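Bartonella effector protein (Bep) substrate of VirB T4SS (Bartonella sp. AR 15-3, PDB 4M16) probably transfers AMP from ATP to tyrosine or threonine residues of target proteins, this chain being the N-terminal Fic domain of a translocated bacterial effector. Local coordinates at residues Ala73-Gly78 with Ala86-Thr91; Tyr79-Ser84 with Ser96-Pro101; Glu136-Glu141 with Ala174-Asp179; Phe166-Ala171 with Leu178-Val183. All coordinates share one frame; numbering follows the deposited sequence. Where two conformers were deposited one is given.

How the contacts relate
The four contacts fall into two pairs on opposite sides of the chain's centre. Contacts 1 and 2 adjoin in sequence and alternate along the chain; they tie loops to loops, the first around a carboxylate at the periphery, the second through an arginine nearer the centre. Contacts 3 and 4 lie about 10 Å apart, centre to centre, and share Leu178 and Asp179, whose loop packs against helix 135-152 in one and helix 159-174 in the other. Contact 3 is buried and held by ring stacking; contacts 1, 2 and 4 are partly buried and mix apolar packing with polar bonds. Ala171 links contacts 3 and 4: Ala171 O lies 2.9 Å from His176 N, a probable hydrogen bond.

Contact 1: residues Ala73-Gly78 with Ala86-Thr91; sequences AFEWAG and AFDDGT
Glu75 OE1 accepts the backbone N-H of Asp88 at 2.8 Å, with an angle of 163° at the hydrogen and through the lone pair on the side of the other oxygen, which marks a sound, nearly straight bond. Water 2 lies within donating distance of both Glu75 OE1 and Asp88 OD1, though it has more acceptors around it than protons to give. The second oxygen also works through water: water 1 donates to Glu75 OE2 at 2.8 Å and accepts from Asp89 N at 2.9 Å. One carboxylate thus serves two successive amides of the type I turn Phe87-Gly90, directly and by a bridge. Glu75 gets there because its chain runs extended beyond CG (chi2 177°). The carboxylates of Glu75 and Asp88 stack, with Glu75 OE1 and Asp88 OD2 3.7 Å apart, which might raise the proton affinity of either. Beside the polar link, Phe87 CZ touches the indole edge of Trp76 at CD1, 3.6 Å away and close to the indole plane. Just past the turn, Thr91 N bonds to Asp89 OD1, making an Asx turn, and Thr91 OG1 donates to the same oxygen; Asp89 OD2 forms a salt bridge with Lys22, which also makes a cation-pi contact with the Phe87 ring. The contact therefore joins the loop leaving helix 59-70 to the tip of the small antiparallel hairpin formed by strands 85-86 and 92-93.

Contact 2: residues Tyr79-Ser84 with Ser96-Pro101; sequences YTRDLS and SMMKIP
Arg81 spans the gap to Ser96 and Met98 from a type I turn, Thr80-Leu83, in the Fic fold; residues 96-101 begin what is consistent with the flap hairpin of this family, since Met98 pairs by backbone bonds with Phe107. At the start of the turn, Thr80 OG1 donates to Asp82 OD1 at 2.6 Å, a side-chain bond that spans Arg81 within the turn. Next comes Arg81 itself, its chain extended from CG to NE (chi2 178°), which carries the guanidinium to the other segment. Arg81 NH1 gives a weak bond to Ser96 O, 3.1 Å long but bent to 128°; NH1 also binds Met95 O, NH2 binds Ala108 O, and NE binds O of His153, the first residue of the His-Pro-Phe-Arg signature. The head group therefore ties both ends of the probable flap to the signature loop. In the conformer given, one of two modelled, Met98 CG lies over one guanidinium face; the closer approach of its sulfur is doubtful. Asp82 finishes the walk: its OD2 accepts from Gln114 NE2 on helix 110-126, and water 3, which lies beside Ser96 OG, donates to Asp82 O at 3.3 Å.

Contact 3: residues Glu136-Glu141 with Ala174-Asp179; sequences EDFIEE and AGHKLD
The rings of Phe138 and His176 form an offset stack, their centroids 4.5 Å apart and their planes inclined by 18°. The overlap is displaced toward the rims, with His176 CD2 lying over one face of the phenyl ring, 3.4 Å from Phe138 CG. The two side chains run antiparallel alongside each other, so each beta carbon comes over the partner's ring: Phe138 CB is 3.8 Å from the centroid of the His176 imidazole, and His176 CB makes the reciprocal CH-pi contact. At the phenyl edge, near its plane, Leu178 CG approaches Phe138 CE2 at 4.4 Å, while the methyl CB of Ala174 meets Phe138 CE1 obliquely at 3.8 Å. Phe138 reaches His176 because its CG is anti to the backbone N (chi1 179°). The chain around it turns sharply: Gly175, with positive phi, ends helix 159-174 in a Schellman motif and brings His176 against Phe138 of helix 135-152. Ala171 and Leu130 also touch Phe138. With no hydrogen bond joining the segments, cohesion here is dispersive and aromatic; a polar tie of the imidazole lies outside the two segments, a weak bond from His176 NE2 to Leu133 O, which would favour a proton on NE2.

Contact 4: residues Phe166-Ala171 with Leu178-Val183; sequences FFEKLA and LDFSVV. With EDO (1,2-ethanediol), chain B.
Glu168 and Leu178 carry this contact, in which helix 159-174 of the Fic fold, the helix after the signature loop, is met by the returning chain that leads into a short 3-10 segment, 180-182. In the first shell, Glu168 OE2 accepts the backbone N-H of Phe180 at 2.9 Å and 157°, with the nitrogen nearly in line with the C-O bond. The extended Glu168 chain (chi2 177°) also lays Glu168 CG against the edge of the Phe180 ring, 3.7 Å from Phe180 CD2. On the apolar side, Leu178 CG presses on Ala171 CB at 3.6 Å and its CD1 nears Phe167 CB. A 1,2-ethanediol, probably from the crystallisation liquor, bridges the carboxylate oxygens of Glu168, its O2 bonded to OE2 and its O1 to OE1. One step out, Asp179 OD1 accepts from Ser181 OG at 2.7 Å and from Ser181 N, both arriving from the same face of the carboxylate; the Ser181 N bond makes an Asx turn at the start of the 3-10 segment, which probably helps to orient the Phe180 amide. Further out, Phe180 stacks on His164 and Phe167 meets Phe146 edge-to-face, while Leu178 also touches Phe211 on helix 200-214. Where the backbones come nearest, water 4 bridges them, donating to Glu168 O at 2.8 Å and accepting from Leu178 N at 3.0 Å.

Contact 1: residues Ala73-Gly78 with Ala86-Thr91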
loop_
_atom_site.group_PDB
_atom_site.type_symbol
_atom_site.label_atom_id
_atom_site.label_comp_id
_atom_site.label_asym_id
_atom_site.label_seq_id
_atom_site.Cartn_x
_atom_site.Cartn_y
_atom_site.Cartn_z
ATOM N N ALA A 73 3.604 14.758 7.209
ATOM C CA ALA A 73 4.259 14.071 8.333
ATOM C C ALA A 73 5.707 13.670 8.122
ATOM O O ALA A 73 6.537 13.826 9.042
ATOM C CB ALA A 73 3.442 12.873 8.758
ATOM N N PHE A 74 6.020 13.129 6.936
ATOM C CA PHE A 74 7.342 12.561 6.678
ATOM C C PHE A 74 8.107 13.190 5.526
ATOM O O PHE A 74 7.560 13.364 4.398
ATOM C CB PHE A 74 7.206 11.051 6.434
ATOM C CG PHE A 74 6.561 10.312 7.571
ATOM C CD1 PHE A 74 7.093 10.352 8.818
ATOM C CD2 PHE A 74 5.444 9.558 7.365
ATOM C CE1 PHE A 74 6.505 9.692 9.871
ATOM C CE2 PHE A 74 4.857 8.847 8.397
ATOM C CZ PHE A 74 5.383 8.908 9.644
ATOM N N GLU A 75 9.369 13.553 5.812
ATOM C CA GLU A 75 10.298 14.043 4.818
ATOM C C GLU A 75 10.420 13.092 3.645
ATOM O O GLU A 75 10.655 13.528 2.516
ATOM C CB GLU A 75 11.701 14.306 5.430
ATOM C CG GLU A 75 11.756 15.463 6.393
ATOM C CD GLU A 75 13.134 15.637 7.030
ATOM O OE1 GLU A 75 14.158 15.503 6.319
ATOM O OE2 GLU A 75 13.179 15.917 8.251
ATOM N N TRP A 76 10.250 11.790 3.915
ATOM C CA TRP A 76 10.492 10.751 2.931
ATOM C C TRP A 76 9.202 10.318 2.226
ATOM O O TRP A 76 9.230 9.384 1.416
ATOM C CB TRP A 76 11.212 9.523 3.564
ATOM C CG TRP A 76 10.619 9.084 4.871
ATOM C CD1 TRP A 76 11.086 9.388 6.112
ATOM C CD2 TRP A 76 9.488 8.236 5.072
ATOM N NE1 TRP A 76 10.305 8.827 7.076
ATOM C CE2 TRP A 76 9.322 8.090 6.466
ATOM C CE3 TRP A 76 8.635 7.553 4.219
ATOM C CZ2 TRP A 76 8.316 7.329 7.023
ATOM C CZ3 TRP A 76 7.635 6.786 4.766
ATOM C CH2 TRP A 76 7.441 6.725 6.161
ATOM N N ALA A 77 8.065 10.967 2.494
ATOM C CA ALA A 77 6.808 10.597 1.756
ATOM C C ALA A 77 7.043 10.694 0.236
ATOM O O ALA A 77 7.620 11.666 -0.276
ATOM C CB ALA A 77 5.621 11.488 2.198
ATOM N N GLY A 78 6.631 9.673 -0.491
ATOM C CA GLY A 78 6.847 9.557 -1.923
ATOM C C GLY A 78 8.128 8.857 -2.331
ATOM O O GLY A 78 8.282 8.471 -3.537
ATOM N N ALA A 86 18.267 10.949 2.837
ATOM C CA ALA A 86 18.982 12.021 3.541
ATOM C C ALA A 86 17.991 12.917 4.290
ATOM O O ALA A 86 17.292 13.724 3.665
ATOM C CB ALA A 86 19.793 12.849 2.540
ATOM N N PHE A 87 17.916 12.776 5.605
ATOM C CA PHE A 87 17.078 13.642 6.458
ATOM C C PHE A 87 17.690 15.032 6.565
ATOM O O PHE A 87 18.905 15.208 6.480
ATOM C CB PHE A 87 16.926 13.062 7.891
ATOM C CG PHE A 87 15.859 11.970 8.052
ATOM C CD1 PHE A 87 14.515 12.338 8.229
ATOM C CD2 PHE A 87 16.168 10.600 8.030
ATOM C CE1 PHE A 87 13.513 11.405 8.402
ATOM C CE2 PHE A 87 15.150 9.631 8.165
ATOM C CZ PHE A 87 13.817 10.049 8.362
ATOM N N ASP A 88 16.843 16.008 6.823
ATOM C CA ASP A 88 17.308 17.360 7.099
ATOM C C ASP A 88 18.233 17.399 8.309
ATOM O O ASP A 88 19.134 18.239 8.352
ATOM C CB ASP A 88 16.130 18.310 7.294
ATOM C CG ASP A 88 15.425 18.652 5.982
ATOM O OD1 ASP A 88 15.983 18.417 4.865
ATOM O OD2 ASP A 88 14.283 19.160 6.049
ATOM N N ASP A 89 18.096 16.457 9.249
ATOM C CA ASP A 89 18.999 16.435 10.392
ATOM C C ASP A 89 20.449 15.982 10.105
ATOM O O ASP A 89 21.278 15.990 10.997
ATOM C CB ASP A 89 18.395 15.658 11.569
ATOM C CG ASP A 89 18.308 14.118 11.338
ATOM O OD1 ASP A 89 18.902 13.559 10.391
ATOM O OD2 ASP A 89 17.656 13.478 12.206
ATOM N N GLY A 90 20.721 15.563 8.875
ATOM C CA GLY A 90 22.036 15.131 8.451
ATOM C C GLY A 90 22.257 13.635 8.529
ATOM O O GLY A 90 23.324 13.165 8.115
ATOM N N THR A 91 21.275 12.869 9.038
ATOM C CA THR A 91 21.411 11.416 9.080
ATOM C C THR A 91 20.903 10.829 7.784
ATOM O O THR A 91 20.149 11.473 7.035
ATOM C CB THR A 91 20.687 10.745 10.264
ATOM O OG1 THR A 91 19.272 10.987 10.184
ATOM C CG2 THR A 91 21.285 11.267 11.579
HETATM O O HOH W 1 15.382 15.693 9.889
HETATM O O HOH W 2 14.788 15.850 3.555
#

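Contact 2: residues Tyr79-Ser84 with Ser96-Pro101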
loop_
_atom_site.group_PDB
_atom_site.type_symbol
_atom_site.label_atom_id
_atom_site.label_comp_id
_atom_site.label_asym_id
_atom_site.label_seq_id
_atom_site.Cartn_x
_atom_site.Cartn_y
_atom_site.Cartn_z
ATOM N N TYR A 79 9.047 8.654 -1.384
ATOM C CA TYR A 79 10.332 8.074 -1.681
ATOM C C TYR A 79 10.232 6.606 -1.352
ATOM O O TYR A 79 9.607 6.239 -0.376
ATOM C CB TYR A 79 11.473 8.694 -0.806
ATOM C CG TYR A 79 11.896 10.120 -1.217
ATOM C CD1 TYR A 79 11.110 11.212 -0.905
ATOM C CD2 TYR A 79 13.092 10.340 -1.882
ATOM C CE1 TYR A 79 11.483 12.495 -1.259
ATOM C CE2 TYR A 79 13.478 11.624 -2.254
ATOM C CZ TYR A 79 12.667 12.690 -1.923
ATOM O OH TYR A 79 13.017 13.941 -2.299
ATOM N N THR A 80 10.869 5.751 -2.153
ATOM C CA THR A 80 10.850 4.310 -1.860
ATOM C C THR A 80 12.031 3.925 -0.970
ATOM O O THR A 80 13.117 4.556 -0.990
ATOM C CB THR A 80 10.779 3.494 -3.144
ATOM O OG1 THR A 80 11.885 3.844 -4.009
ATOM C CG2 THR A 80 9.467 3.781 -3.847
ATOM N N ARG A 81 11.782 2.931 -0.133
ATOM C CA ARG A 81 12.697 2.574 0.947
ATOM C C ARG A 81 14.014 1.918 0.515
ATOM O O ARG A 81 14.926 1.853 1.326
ATOM C CB ARG A 81 11.969 1.720 2.019
ATOM C CG ARG A 81 11.621 0.295 1.596
ATOM C CD ARG A 81 10.965 -0.510 2.694
ATOM N NE ARG A 81 10.344 -1.685 2.083
ATOM C CZ ARG A 81 10.956 -2.813 1.754
ATOM N NH1 ARG A 81 12.226 -3.034 2.065
ATOM N NH2 ARG A 81 10.249 -3.785 1.147
ATOM N N ASP A 82 14.142 1.508 -0.738
ATOM C CA ASP A 82 15.414 1.009 -1.256
ATOM C C ASP A 82 16.508 2.085 -1.299
ATOM O O ASP A 82 17.702 1.769 -1.221
ATOM C CB ASP A 82 15.252 0.455 -2.664
ATOM C CG ASP A 82 14.524 1.388 -3.589
ATOM O OD1 ASP A 82 13.418 1.872 -3.242
ATOM O OD2 ASP A 82 15.017 1.610 -4.703
ATOM N N LEU A 83 16.101 3.340 -1.435
ATOM C CA LEU A 83 17.063 4.406 -1.620
ATOM C C LEU A 83 17.506 4.911 -0.246
ATOM O O LEU A 83 16.722 5.020 0.673
ATOM C CB LEU A 83 16.444 5.530 -2.449
ATOM C CG LEU A 83 16.146 5.132 -3.923
ATOM C CD1 LEU A 83 15.347 6.235 -4.588
ATOM C CD2 LEU A 83 17.410 4.849 -4.732
ATOM N N SER A 84 18.772 5.206 -0.114
ATOM C CA SER A 84 19.272 5.926 1.047
ATOM C C SER A 84 18.568 7.247 1.158
ATOM O O SER A 84 18.536 8.016 0.173
ATOM C CB SER A 84 20.764 6.182 0.895
ATOM O OG SER A 84 21.392 4.945 1.027
ATOM N N SER A 96 16.390 -1.771 3.940
ATOM C CA SER A 96 16.400 -2.832 2.878
ATOM C C SER A 96 15.438 -4.009 3.188
ATOM O O SER A 96 14.831 -4.609 2.288
ATOM C CB SER A 96 17.835 -3.331 2.593
ATOM O OG SER A 96 18.618 -2.230 2.132
ATOM N N MET A 97 15.326 -4.372 4.457
ATOM C CA MET A 97 14.551 -5.535 4.859
ATOM C C MET A 97 13.398 -5.159 5.786
ATOM O O MET A 97 13.574 -4.396 6.734
ATOM C CB MET A 97 15.475 -6.579 5.541
ATOM C CG MET A 97 16.421 -7.235 4.563
ATOM S SD MET A 97 17.235 -8.679 5.219
ATOM C CE MET A 97 18.314 -7.853 6.367
ATOM N N MET A 98 12.226 -5.680 5.453
ATOM C CA MET A 98 11.004 -5.505 6.232
ATOM C C MET A 98 10.229 -6.815 6.223
ATOM O O MET A 98 10.215 -7.548 5.236
ATOM C CB MET A 98 10.150 -4.400 5.627
ATOM C CG MET A 98 10.869 -3.070 5.568
ATOM S SD MET A 98 9.747 -1.659 5.376
ATOM C CE MET A 98 9.051 -1.496 7.025
ATOM N N LYS A 99 9.628 -7.155 7.339
ATOM C CA LYS A 99 8.925 -8.395 7.429
ATOM C C LYS A 99 7.595 -8.195 8.092
ATOM O O LYS A 99 7.289 -7.078 8.565
ATOM C CB LYS A 99 9.798 -9.420 8.149
ATOM C CG LYS A 99 10.156 -9.114 9.570
ATOM C CD LYS A 99 11.186 -10.131 10.038
ATOM C CE LYS A 99 11.434 -10.084 11.528
ATOM N NZ LYS A 99 10.145 -9.952 12.220
ATOM N N ILE A 100 6.791 -9.244 8.080
ATOM C CA ILE A 100 5.505 -9.254 8.797
ATOM C C ILE A 100 5.848 -9.424 10.261
ATOM O O ILE A 100 6.514 -10.411 10.639
ATOM C CB ILE A 100 4.537 -10.349 8.270
ATOM C CG1 ILE A 100 4.137 -10.034 6.843
ATOM C CG2 ILE A 100 3.276 -10.423 9.094
ATOM C CD1 ILE A 100 3.308 -11.126 6.172
ATOM N N PRO A 101 5.418 -8.459 11.106
ATOM C CA PRO A 101 5.764 -8.592 12.525
ATOM C C PRO A 101 5.332 -9.966 13.091
ATOM O O PRO A 101 4.283 -10.466 12.706
ATOM C CB PRO A 101 4.999 -7.419 13.228
ATOM C CG PRO A 101 4.401 -6.571 12.150
ATOM C CD PRO A 101 4.505 -7.317 10.828
HETATM O O HOH W 3 17.833 -1.313 -0.060
#

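Contact 3: residues Glu136-Glu141 with Ala174-Asp179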
loop_
_atom_site.group_PDB
_atom_site.type_symbol
_atom_site.label_atom_id
_atom_site.label_comp_id
_atom_site.label_asym_id
_atom_site.label_seq_id
_atom_site.Cartn_x
_atom_site.Cartn_y
_atom_site.Cartn_z
ATOM N N GLU A 136 -15.416 -10.392 -13.358
ATOM C CA GLU A 136 -14.645 -11.617 -13.124
ATOM C C GLU A 136 -13.148 -11.509 -13.485
ATOM O O GLU A 136 -12.279 -11.878 -12.678
ATOM C CB GLU A 136 -15.286 -12.783 -13.876
ATOM C CG GLU A 136 -14.364 -13.956 -14.156
ATOM C CD GLU A 136 -15.084 -15.087 -14.870
ATOM O OE1 GLU A 136 -15.642 -14.863 -15.972
ATOM O OE2 GLU A 136 -15.057 -16.195 -14.311
ATOM N N ASP A 137 -12.849 -10.984 -14.669
ATOM C CA ASP A 137 -11.456 -10.831 -15.079
ATOM C C ASP A 137 -10.807 -9.693 -14.310
ATOM O O ASP A 137 -9.642 -9.791 -13.988
ATOM C CB ASP A 137 -11.340 -10.589 -16.583
ATOM C CG ASP A 137 -11.611 -11.864 -17.418
ATOM O OD1 ASP A 137 -11.669 -12.967 -16.850
ATOM O OD2 ASP A 137 -11.844 -11.743 -18.631
ATOM N N PHE A 138 -11.556 -8.607 -14.066
ATOM C CA PHE A 138 -11.054 -7.510 -13.277
ATOM C C PHE A 138 -10.696 -7.997 -11.860
ATOM O O PHE A 138 -9.635 -7.651 -11.333
ATOM C CB PHE A 138 -12.011 -6.288 -13.257
ATOM C CG PHE A 138 -11.505 -5.162 -12.425
ATOM C CD1 PHE A 138 -10.558 -4.271 -12.947
ATOM C CD2 PHE A 138 -11.919 -4.985 -11.113
ATOM C CE1 PHE A 138 -10.052 -3.217 -12.169
ATOM C CE2 PHE A 138 -11.393 -3.952 -10.324
ATOM C CZ PHE A 138 -10.486 -3.059 -10.855
ATOM N N ILE A 139 -11.536 -8.803 -11.222
ATOM C CA ILE A 139 -11.162 -9.323 -9.919
ATOM C C ILE A 139 -9.903 -10.218 -9.986
ATOM O O ILE A 139 -9.002 -10.096 -9.187
ATOM C CB ILE A 139 -12.361 -10.005 -9.251
ATOM C CG1 ILE A 139 -13.295 -8.903 -8.745
ATOM C CG2 ILE A 139 -11.918 -10.821 -8.052
ATOM C CD1 ILE A 139 -14.657 -9.418 -8.392
ATOM N N GLU A 140 -9.847 -11.111 -10.948
ATOM C CA GLU A 140 -8.699 -12.023 -11.064
ATOM C C GLU A 140 -7.422 -11.208 -11.195
ATOM O O GLU A 140 -6.444 -11.493 -10.543
ATOM C CB GLU A 140 -8.877 -12.966 -12.264
ATOM C CG GLU A 140 -7.644 -13.729 -12.710
ATOM C CD GLU A 140 -7.262 -14.891 -11.813
ATOM O OE1 GLU A 140 -8.032 -15.252 -10.897
ATOM O OE2 GLU A 140 -6.216 -15.479 -12.052
ATOM N N GLU A 141 -7.426 -10.186 -12.071
ATOM C CA GLU A 141 -6.189 -9.472 -12.352
ATOM C C GLU A 141 -5.818 -8.534 -11.204
ATOM O O GLU A 141 -4.625 -8.387 -10.897
ATOM C CB GLU A 141 -6.286 -8.686 -13.663
ATOM C CG GLU A 141 -6.381 -9.563 -14.906
ATOM C CD GLU A 141 -5.315 -10.656 -14.925
ATOM O OE1 GLU A 141 -4.120 -10.314 -14.823
ATOM O OE2 GLU A 141 -5.693 -11.872 -15.028
ATOM N N ALA A 174 -11.583 1.892 -14.426
ATOM C CA ALA A 174 -11.839 0.679 -15.202
ATOM C C ALA A 174 -13.321 0.310 -15.290
ATOM O O ALA A 174 -13.682 -0.670 -15.937
ATOM C CB ALA A 174 -11.048 -0.450 -14.570
ATOM N N GLY A 175 -14.191 1.071 -14.629
ATOM C CA GLY A 175 -15.607 0.865 -14.704
ATOM C C GLY A 175 -16.112 -0.145 -13.686
ATOM O O GLY A 175 -17.193 -0.671 -13.815
ATOM N N HIS A 176 -15.338 -0.409 -12.654
ATOM C CA HIS A 176 -15.785 -1.259 -11.565
ATOM C C HIS A 176 -15.728 -0.437 -10.262
ATOM O O HIS A 176 -15.666 0.794 -10.278
ATOM C CB HIS A 176 -14.904 -2.501 -11.509
ATOM C CG HIS A 176 -14.852 -3.254 -12.794
ATOM N ND1 HIS A 176 -15.851 -4.111 -13.173
ATOM C CD2 HIS A 176 -13.970 -3.232 -13.822
ATOM C CE1 HIS A 176 -15.581 -4.616 -14.364
ATOM N NE2 HIS A 176 -14.454 -4.086 -14.793
ATOM N N LYS A 177 -15.778 -1.110 -9.122
ATOM C CA LYS A 177 -15.669 -0.411 -7.863
ATOM C C LYS A 177 -15.023 -1.298 -6.842
ATOM O O LYS A 177 -15.340 -2.498 -6.759
ATOM C CB LYS A 177 -17.041 0.029 -7.360
ATOM C CG LYS A 177 -16.968 1.080 -6.259
ATOM C CD LYS A 177 -18.344 1.392 -5.711
ATOM C CE LYS A 177 -18.251 2.139 -4.377
ATOM N NZ LYS A 177 -17.574 3.473 -4.487
ATOM N N LEU A 178 -14.076 -0.708 -6.113
ATOM C CA LEU A 178 -13.517 -1.332 -4.935
ATOM C C LEU A 178 -13.686 -0.359 -3.769
ATOM O O LEU A 178 -13.482 0.844 -3.940
ATOM C CB LEU A 178 -12.042 -1.631 -5.129
ATOM C CG LEU A 178 -11.607 -2.637 -6.182
ATOM C CD1 LEU A 178 -10.100 -2.677 -6.334
ATOM C CD2 LEU A 178 -12.179 -4.011 -5.926
ATOM N N ASP A 179 -14.039 -0.878 -2.605
ATOM C CA ASP A 179 -14.150 -0.074 -1.403
ATOM C C ASP A 179 -13.643 -0.820 -0.181
ATOM O O ASP A 179 -14.356 -1.570 0.449
ATOM C CB ASP A 179 -15.569 0.356 -1.210
ATOM C CG ASP A 179 -15.762 1.233 -0.006
ATOM O OD1 ASP A 179 -14.792 1.570 0.729
ATOM O OD2 ASP A 179 -16.922 1.587 0.185
#

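Contact 4: residues Phe166-Ala171 with Leu178-Val183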
loop_
_atom_site.group_PDB
_atom_site.type_symbol
_atom_site.label_atom_id
_atom_site.label_comp_id
_atom_site.label_asym_id
_atom_site.label_seq_id
_atom_site.Cartn_x
_atom_site.Cartn_y
_atom_site.Cartn_z
ATOM N N PHE A 166 -4.984 3.630 -4.271
ATOM C CA PHE A 166 -4.498 3.356 -5.639
ATOM C C PHE A 166 -5.458 2.390 -6.323
ATOM O O PHE A 166 -5.891 2.652 -7.450
ATOM C CB PHE A 166 -3.083 2.781 -5.638
ATOM C CG PHE A 166 -2.517 2.481 -7.005
ATOM C CD1 PHE A 166 -2.823 1.297 -7.640
ATOM C CD2 PHE A 166 -1.605 3.345 -7.614
ATOM C CE1 PHE A 166 -2.274 0.987 -8.870
ATOM C CE2 PHE A 166 -1.027 3.032 -8.844
ATOM C CZ PHE A 166 -1.376 1.853 -9.478
ATOM N N PHE A 167 -5.808 1.299 -5.631
ATOM C CA PHE A 167 -6.665 0.314 -6.242
ATOM C C PHE A 167 -8.140 0.755 -6.353
ATOM O O PHE A 167 -8.841 0.350 -7.254
ATOM C CB PHE A 167 -6.520 -1.052 -5.552
ATOM C CG PHE A 167 -5.426 -1.855 -6.167
ATOM C CD1 PHE A 167 -4.106 -1.636 -5.794
ATOM C CD2 PHE A 167 -5.687 -2.769 -7.156
ATOM C CE1 PHE A 167 -3.071 -2.334 -6.391
ATOM C CE2 PHE A 167 -4.656 -3.503 -7.746
ATOM C CZ PHE A 167 -3.341 -3.257 -7.395
ATOM N N GLU A 168 -8.578 1.620 -5.463
ATOM C CA GLU A 168 -9.933 2.167 -5.540
ATOM C C GLU A 168 -10.041 3.092 -6.785
ATOM O O GLU A 168 -11.032 3.039 -7.521
ATOM C CB GLU A 168 -10.302 2.870 -4.216
ATOM C CG GLU A 168 -10.424 1.894 -3.039
ATOM C CD GLU A 168 -10.729 2.556 -1.686
ATOM O OE1 GLU A 168 -10.322 3.709 -1.484
ATOM O OE2 GLU A 168 -11.330 1.917 -0.807
ATOM N N LYS A 169 -9.013 3.922 -7.002
ATOM C CA LYS A 169 -8.927 4.794 -8.179
ATOM C C LYS A 169 -8.796 3.962 -9.489
ATOM O O LYS A 169 -9.444 4.251 -10.516
ATOM C CB LYS A 169 -7.778 5.798 -8.025
ATOM C CG LYS A 169 -8.012 6.835 -6.901
ATOM C CD LYS A 169 -8.905 7.979 -7.380
ATOM C CE LYS A 169 -8.352 9.334 -6.946
ATOM N NZ LYS A 169 -8.814 10.592 -7.682
ATOM N N LEU A 170 -7.977 2.911 -9.431
ATOM C CA LEU A 170 -7.861 2.003 -10.573
ATOM C C LEU A 170 -9.192 1.366 -10.948
ATOM O O LEU A 170 -9.514 1.264 -12.136
ATOM C CB LEU A 170 -6.820 0.921 -10.265
ATOM C CG LEU A 170 -6.524 -0.136 -11.321
ATOM C CD1 LEU A 170 -5.794 0.516 -12.452
ATOM C CD2 LEU A 170 -5.692 -1.299 -10.800
ATOM N N ALA A 171 -9.941 0.862 -9.969
ATOM C CA ALA A 171 -11.223 0.285 -10.251
ATOM C C ALA A 171 -12.232 1.314 -10.812
ATOM O O ALA A 171 -13.008 1.007 -11.749
ATOM C CB ALA A 171 -11.825 -0.374 -9.003
ATOM N N LEU A 178 -14.076 -0.708 -6.113
ATOM C CA LEU A 178 -13.517 -1.332 -4.935
ATOM C C LEU A 178 -13.686 -0.359 -3.769
ATOM O O LEU A 178 -13.482 0.844 -3.940
ATOM C CB LEU A 178 -12.042 -1.631 -5.129
ATOM C CG LEU A 178 -11.607 -2.637 -6.182
ATOM C CD1 LEU A 178 -10.100 -2.677 -6.334
ATOM C CD2 LEU A 178 -12.179 -4.011 -5.926
ATOM N N ASP A 179 -14.039 -0.878 -2.605
ATOM C CA ASP A 179 -14.150 -0.074 -1.403
ATOM C C ASP A 179 -13.643 -0.820 -0.181
ATOM O O ASP A 179 -14.356 -1.570 0.449
ATOM C CB ASP A 179 -15.569 0.356 -1.210
ATOM C CG ASP A 179 -15.762 1.233 -0.006
ATOM O OD1 ASP A 179 -14.792 1.570 0.729
ATOM O OD2 ASP A 179 -16.922 1.587 0.185
ATOM N N PHE A 180 -12.402 -0.542 0.175
ATOM C CA PHE A 180 -11.775 -1.243 1.270
ATOM C C PHE A 180 -12.463 -0.978 2.625
ATOM O O PHE A 180 -12.388 -1.843 3.499
ATOM C CB PHE A 180 -10.289 -0.934 1.326
ATOM C CG PHE A 180 -9.493 -1.580 0.197
ATOM C CD1 PHE A 180 -9.023 -2.872 0.351
ATOM C CD2 PHE A 180 -9.316 -0.954 -1.016
ATOM C CE1 PHE A 180 -8.330 -3.531 -0.663
ATOM C CE2 PHE A 180 -8.626 -1.602 -2.038
ATOM C CZ PHE A 180 -8.131 -2.900 -1.855
ATOM N N SER A 181 -13.174 0.147 2.765
ATOM C CA SER A 181 -13.885 0.484 4.017
ATOM C C SER A 181 -15.092 -0.415 4.336
ATOM O O SER A 181 -15.650 -0.326 5.422
ATOM C CB SER A 181 -14.337 1.946 4.002
ATOM O OG SER A 181 -15.527 2.102 3.242
ATOM N N VAL A 182 -15.507 -1.253 3.389
ATOM C CA VAL A 182 -16.600 -2.222 3.558
ATOM C C VAL A 182 -16.283 -3.326 4.579
ATOM O O VAL A 182 -17.184 -3.925 5.125
ATOM C CB VAL A 182 -16.950 -2.887 2.193
ATOM C CG1 VAL A 182 -17.865 -4.103 2.360
ATOM C CG2 VAL A 182 -17.607 -1.874 1.277
ATOM N N VAL A 183 -15.001 -3.629 4.792
ATOM C CA VAL A 183 -14.594 -4.705 5.714
ATOM C C VAL A 183 -13.673 -4.156 6.759
ATOM O O VAL A 183 -13.238 -3.021 6.632
ATOM C CB VAL A 183 -13.862 -5.843 4.964
ATOM C CG1 VAL A 183 -14.832 -6.573 4.029
ATOM C CG2 VAL A 183 -12.674 -5.290 4.203
HETATM C C1 EDO B . -9.430 4.706 2.046
HETATM O O1 EDO B . -8.628 4.073 1.037
HETATM C C2 EDO B . -10.249 3.672 2.840
HETATM O O2 EDO B . -10.923 2.712 2.021
HETATM O O HOH W 4 -13.578 2.156 -6.815
#